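Local coordinates for protein glucanase (Clostridium thermocellum, PDB 5GXX) that probably hydrolyses internal beta-1,4-glucosidic bonds of cellulose, as a family 9 endoglucanase of the cellulosome, at residues 348-353 with 386-391; 357-362 with 398-403. The protein carries 1 engineered substitution. All blocks are in the same frame, centred on the assembly; numbering follows the deposited sequence.

After helix 322-340 the chain of this glucanase runs through 348-353 and then 357-362, passes the short helix 364-367, and returns through 386-391 and 398-403 before entering helix 412-429. Contact 1 closes a loop with 32 residues between its segments, contact 2 one with 35. Because the segments alternate along the chain, the two closures cross rather than nest. Their centres lie about 9 Å apart, and the rings of Tyr-349 and Tyr-398 meet edge-to-face between them. Together they tie the outgoing part of the connection between helices 322-340 and 412-429 of the catalytic domain to its returning part.

Contact 1. Residues 348-353 with 386-391; sequences SYVVGF and GALVGG
Val-350 and Leu-388 face each other as a non-hydrogen-bonded antiparallel pair, flanked by backbone bonds. On one flank Val-389 N reaches Tyr-349 O at 3.1 Å, almost straight (174°); on the other Val-351 N gives its hydrogen to Ala-387 O at 2.9 Å. Packing is tight around these carbonyls. Val-389 places CG2 between its backbone N and carbonyl carbon, which brings CG2 to 3.4 Å from Tyr-349 O and to 3.8 Å from Tyr-349 CD1, at the edge of the ring. Its other branch, CG1, meets Val-351 CG2, which also touches the methyl of Ala-387. Val-350 divides its branches: CG1 lies 3.6 Å from Gly-386 C, while CG2 meets Leu-388 CD1. The arrangement is an isolated beta bridge between two loops, set against helices 301-318 and 322-340 of the (alpha/alpha)6 barrel expected of glycosyl hydrolase family 9. Asn-415, in helix 412-429, binds both Gly-386 O and Leu-388 N. Gly-386 N to Val-351 O, 2.8 Å, is the last bond across; the type II turn from Val-350 to Phe-353 then takes the chain away. Gly-352, at positive phi in that turn, is partly exposed, and its carbonyl accepts a hydrogen bond from Lys-13.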
loop_
_atom_site.group_PDB
_atom_site.type_symbol
_atom_site.label_atom_id
_atom_site.label_comp_id
_atom_site.label_asym_id
_atom_site.label_seq_id
_atom_site.Cartn_x
_atom_site.Cartn_y
_atom_site.Cartn_z
ATOM N N SER A 348 -29.681 -5.721 35.557
ATOM C CA SER A 348 -29.425 -7.073 35.110
ATOM C C SER A 348 -28.051 -7.192 34.467
ATOM O O SER A 348 -27.603 -6.280 33.772
ATOM C CB SER A 348 -30.505 -7.453 34.101
ATOM O OG SER A 348 -30.162 -8.683 33.492
ATOM N N TYR A 349 -27.405 -8.325 34.754
ATOM C CA TYR A 349 -26.178 -8.783 34.087
ATOM C C TYR A 349 -26.437 -9.875 33.054
ATOM O O TYR A 349 -25.501 -10.542 32.601
ATOM C CB TYR A 349 -25.173 -9.249 35.151
ATOM C CG TYR A 349 -24.535 -8.063 35.858
ATOM C CD1 TYR A 349 -23.565 -7.309 35.215
ATOM C CD2 TYR A 349 -24.902 -7.687 37.154
ATOM C CE1 TYR A 349 -22.972 -6.210 35.828
ATOM C CE2 TYR A 349 -24.307 -6.566 37.789
ATOM C CZ TYR A 349 -23.333 -5.838 37.107
ATOM O OH TYR A 349 -22.713 -4.740 37.675
ATOM N N VAL A 350 -27.699 -9.997 32.649
ATOM C CA VAL A 350 -28.130 -10.986 31.663
ATOM C C VAL A 350 -28.604 -10.205 30.436
ATOM O O VAL A 350 -29.570 -9.431 30.509
ATOM C CB VAL A 350 -29.253 -11.906 32.198
ATOM C CG1 VAL A 350 -29.756 -12.861 31.108
ATOM C CG2 VAL A 350 -28.810 -12.658 33.462
ATOM N N VAL A 351 -27.899 -10.383 29.321
ATOM C CA VAL A 351 -28.251 -9.684 28.077
ATOM C C VAL A 351 -29.716 -9.917 27.714
ATOM O O VAL A 351 -30.212 -11.055 27.770
ATOM C CB VAL A 351 -27.338 -10.160 26.920
ATOM C CG1 VAL A 351 -27.685 -9.468 25.588
ATOM C CG2 VAL A 351 -25.892 -9.928 27.259
ATOM N N GLY A 352 -30.415 -8.835 27.379
ATOM C CA GLY A 352 -31.784 -8.958 26.884
ATOM C C GLY A 352 -32.812 -9.287 27.951
ATOM O O GLY A 352 -33.907 -9.740 27.623
ATOM N N PHE A 353 -32.455 -9.082 29.215
ATOM C CA PHE A 353 -33.345 -9.374 30.328
ATOM C C PHE A 353 -33.307 -8.295 31.392
ATOM O O PHE A 353 -32.240 -7.787 31.759
ATOM C CB PHE A 353 -32.993 -10.707 31.005
ATOM C CG PHE A 353 -33.793 -10.966 32.260
ATOM C CD1 PHE A 353 -35.028 -11.605 32.197
ATOM C CD2 PHE A 353 -33.302 -10.565 33.501
ATOM C CE1 PHE A 353 -35.763 -11.833 33.376
ATOM C CE2 PHE A 353 -34.038 -10.763 34.671
ATOM C CZ PHE A 353 -35.271 -11.416 34.609
ATOM N N GLY A 386 -30.239 -13.792 27.042
ATOM C CA GLY A 386 -29.937 -14.800 28.043
ATOM C C GLY A 386 -28.495 -14.949 28.483
ATOM O O GLY A 386 -28.219 -15.685 29.427
ATOM N N ALA A 387 -27.567 -14.301 27.785
ATOM C CA ALA A 387 -26.157 -14.445 28.125
ATOM C C ALA A 387 -25.826 -13.785 29.454
ATOM O O ALA A 387 -26.010 -12.576 29.596
ATOM C CB ALA A 387 -25.284 -13.853 27.014
ATOM N N LEU A 388 -25.324 -14.591 30.393
ATOM C CA LEU A 388 -24.777 -14.067 31.656
ATOM C C LEU A 388 -23.379 -13.526 31.383
ATOM O O LEU A 388 -22.503 -14.298 30.989
ATOM C CB LEU A 388 -24.734 -15.147 32.734
ATOM C CG LEU A 388 -24.211 -14.723 34.116
ATOM C CD1 LEU A 388 -25.180 -13.754 34.807
ATOM C CD2 LEU A 388 -24.072 -15.966 34.958
ATOM N N VAL A 389 -23.165 -12.228 31.583
ATOM C CA VAL A 389 -21.813 -11.680 31.381
ATOM C C VAL A 389 -20.841 -12.029 32.526
ATOM O O VAL A 389 -21.241 -12.482 33.593
ATOM C CB VAL A 389 -21.823 -10.167 31.027
ATOM C CG1 VAL A 389 -22.682 -9.885 29.801
ATOM C CG2 VAL A 389 -22.308 -9.322 32.199
ATOM N N GLY A 390 -19.559 -11.769 32.297
ATOM C CA GLY A 390 -18.558 -11.956 33.341
ATOM C C GLY A 390 -18.943 -11.256 34.638
ATOM O O GLY A 390 -18.935 -11.861 35.711
ATOM N N GLY A 391 -19.276 -9.973 34.539
ATOM C CA GLY A 391 -19.840 -9.290 35.683
ATOM C C GLY A 391 -18.926 -8.211 36.216
ATOM O O GLY A 391 -17.893 -7.913 35.621
#

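Contact 2. Residues 357-362 with 398-403; sequences PPQRPH and YEDNIE
The carboxylate of Asp-400 receives two consecutive backbone amides: Gln-359 N meets OD2 at 2.7 Å, and Arg-360 N meets OD1 at 2.9 Å. With CG anti to the backbone N (chi1 -177°), the acid group reaches straight across to the other loop. OD1 uses its syn lone pair, whereas the donor to OD2 approaches from the syn side but 32° out of the carboxylate plane. Asn-408 gives OD1 a further hydrogen bond and also bonds to Tyr-398 OH, which lies 3.4 Å from Pro-358 CB. Arg-360 bends at both chi2 and chi3, turning its guanidinium over Ile-402. The isoleucine CD1 sits over one face, near the rim, and CG2 comes within 3.4 Å of Arg-360 NH2. NH1 is held by Pro-377 O, while a water at the guanidinium edge joins Arg-360 NE to Ile-402 N. His-362 ND1 donates to Ile-402 O at 2.8 Å, with the oxygen in the ring plane and the bond nearly straight (168°); Trp-122 meets this ring edge-to-face. Asn-401 OD1 accepts from Glu-403 N in an Asx turn. The contact joins two loops of the family 9 domain, the first running into helix 364-367, whose His-367 packs on Arg-360 and Ile-402.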
loop_
_atom_site.group_PDB
_atom_site.type_symbol
_atom_site.label_atom_id
_atom_site.label_comp_id
_atom_site.label_asym_id
_atom_site.label_seq_id
_atom_site.Cartn_x
_atom_site.Cartn_y
_atom_site.Cartn_z
ATOM N N PRO A 357 -30.046 -4.128 31.008
ATOM C CA PRO A 357 -29.108 -5.226 30.738
ATOM C C PRO A 357 -27.877 -4.766 29.957
ATOM O O PRO A 357 -27.915 -3.694 29.355
ATOM C CB PRO A 357 -29.945 -6.211 29.907
ATOM C CG PRO A 357 -30.980 -5.337 29.261
ATOM C CD PRO A 357 -31.333 -4.328 30.309
ATOM N N PRO A 358 -26.774 -5.536 29.979
ATOM C CA PRO A 358 -25.658 -5.235 29.084
ATOM C C PRO A 358 -26.139 -5.271 27.635
ATOM O O PRO A 358 -26.952 -6.131 27.263
ATOM C CB PRO A 358 -24.668 -6.391 29.360
ATOM C CG PRO A 358 -25.076 -6.906 30.716
ATOM C CD PRO A 358 -26.566 -6.827 30.657
ATOM N N GLN A 359 -25.625 -4.341 26.832
ATOM C CA GLN A 359 -25.916 -4.349 25.405
ATOM C C GLN A 359 -24.699 -4.551 24.521
ATOM O O GLN A 359 -24.856 -4.647 23.303
ATOM C CB GLN A 359 -26.639 -3.065 25.004
ATOM C CG GLN A 359 -28.022 -2.950 25.641
ATOM C CD GLN A 359 -28.742 -1.666 25.251
ATOM O OE1 GLN A 359 -28.897 -0.770 26.081
ATOM N NE2 GLN A 359 -29.155 -1.568 23.990
ATOM N N ARG A 360 -23.512 -4.612 25.118
ATOM C CA ARG A 360 -22.278 -4.786 24.345
ATOM C C ARG A 360 -21.473 -6.001 24.783
ATOM O O ARG A 360 -20.265 -5.898 25.041
ATOM C CB ARG A 360 -21.421 -3.515 24.405
ATOM C CG ARG A 360 -22.033 -2.292 23.730
ATOM C CD ARG A 360 -22.074 -2.375 22.200
ATOM N NE ARG A 360 -20.784 -1.975 21.640
ATOM C CZ ARG A 360 -20.434 -2.063 20.362
ATOM N NH1 ARG A 360 -21.248 -2.606 19.461
ATOM N NH2 ARG A 360 -19.237 -1.622 19.998
ATOM N N PRO A 361 -22.133 -7.172 24.849
ATOM C CA PRO A 361 -21.365 -8.368 25.198
ATOM C C PRO A 361 -20.221 -8.600 24.213
ATOM O O PRO A 361 -20.329 -8.230 23.029
ATOM C CB PRO A 361 -22.400 -9.492 25.118
ATOM C CG PRO A 361 -23.430 -8.980 24.135
ATOM C CD PRO A 361 -23.494 -7.487 24.375
ATOM N N HIS A 362 -19.140 -9.209 24.700
ATOM C CA HIS A 362 -17.956 -9.496 23.882
ATOM C C HIS A 362 -18.250 -10.710 23.008
ATOM O O HIS A 362 -17.798 -11.824 23.269
ATOM C CB HIS A 362 -16.743 -9.716 24.805
ATOM C CG HIS A 362 -15.419 -9.684 24.101
ATOM N ND1 HIS A 362 -14.767 -8.516 23.763
ATOM C CD2 HIS A 362 -14.622 -10.696 23.688
ATOM C CE1 HIS A 362 -13.616 -8.815 23.183
ATOM N NE2 HIS A 362 -13.510 -10.129 23.116
ATOM N N TYR A 398 -18.545 -1.665 37.118
ATOM C CA TYR A 398 -18.843 -2.244 35.819
ATOM C C TYR A 398 -19.209 -1.142 34.833
ATOM O O TYR A 398 -19.886 -0.170 35.195
ATOM C CB TYR A 398 -19.982 -3.274 35.968
ATOM C CG TYR A 398 -20.539 -3.790 34.662
ATOM C CD1 TYR A 398 -19.961 -4.876 34.023
ATOM C CD2 TYR A 398 -21.594 -3.134 34.031
ATOM C CE1 TYR A 398 -20.463 -5.345 32.799
ATOM C CE2 TYR A 398 -22.080 -3.565 32.814
ATOM C CZ TYR A 398 -21.515 -4.671 32.203
ATOM O OH TYR A 398 -22.020 -5.110 30.998
ATOM N N GLU A 399 -18.753 -1.336 33.595
ATOM C CA GLU A 399 -19.250 -0.554 32.457
ATOM C C GLU A 399 -19.446 -1.507 31.292
ATOM O O GLU A 399 -18.619 -2.396 31.042
ATOM C CB GLU A 399 -18.266 0.551 32.058
ATOM C CG GLU A 399 -18.035 1.653 33.087
ATOM C CD GLU A 399 -19.232 2.565 33.328
ATOM O OE1 GLU A 399 -20.167 2.607 32.497
ATOM O OE2 GLU A 399 -19.225 3.265 34.364
ATOM N N ASP A 400 -20.547 -1.281 30.580
ATOM C CA ASP A 400 -20.948 -2.065 29.424
ATOM C C ASP A 400 -20.142 -1.608 28.210
ATOM O O ASP A 400 -20.482 -0.602 27.579
ATOM C CB ASP A 400 -22.448 -1.821 29.214
ATOM C CG ASP A 400 -23.043 -2.628 28.083
ATOM O OD1 ASP A 400 -22.441 -3.649 27.690
ATOM O OD2 ASP A 400 -24.128 -2.202 27.608
ATOM N N ASN A 401 -19.066 -2.327 27.908
ATOM C CA ASN A 401 -18.094 -1.895 26.914
ATOM C C ASN A 401 -17.642 -3.150 26.167
ATOM O O ASN A 401 -17.219 -4.136 26.788
ATOM C CB ASN A 401 -16.948 -1.211 27.672
ATOM C CG ASN A 401 -15.775 -0.830 26.794
ATOM O OD1 ASN A 401 -15.783 -1.027 25.577
ATOM N ND2 ASN A 401 -14.739 -0.280 27.426
ATOM N N ILE A 402 -17.760 -3.162 24.842
ATOM C CA ILE A 402 -17.366 -4.338 24.077
ATOM C C ILE A 402 -15.868 -4.659 24.231
ATOM O O ILE A 402 -15.431 -5.795 24.057
ATOM C CB ILE A 402 -17.739 -4.193 22.574
ATOM C CG1 ILE A 402 -17.776 -5.566 21.896
ATOM C CG2 ILE A 402 -16.800 -3.197 21.857
ATOM C CD1 ILE A 402 -18.209 -5.514 20.415
ATOM N N GLU A 403 -15.083 -3.645 24.576
ATOM C CA GLU A 403 -13.642 -3.811 24.701
ATOM C C GLU A 403 -13.246 -4.532 25.991
ATOM O O GLU A 403 -12.121 -5.039 26.104
ATOM C CB GLU A 403 -12.911 -2.470 24.598
ATOM C CG GLU A 403 -13.061 -1.772 23.245
ATOM C CD GLU A 403 -12.411 -2.513 22.086
ATOM O OE1 GLU A 403 -11.528 -3.383 22.295
ATOM O OE2 GLU A 403 -12.773 -2.194 20.936
HETATM O O HOH W 1 -26.280 -1.360 29.133
HETATM O O HOH W 2 -18.776 -0.688 23.466
#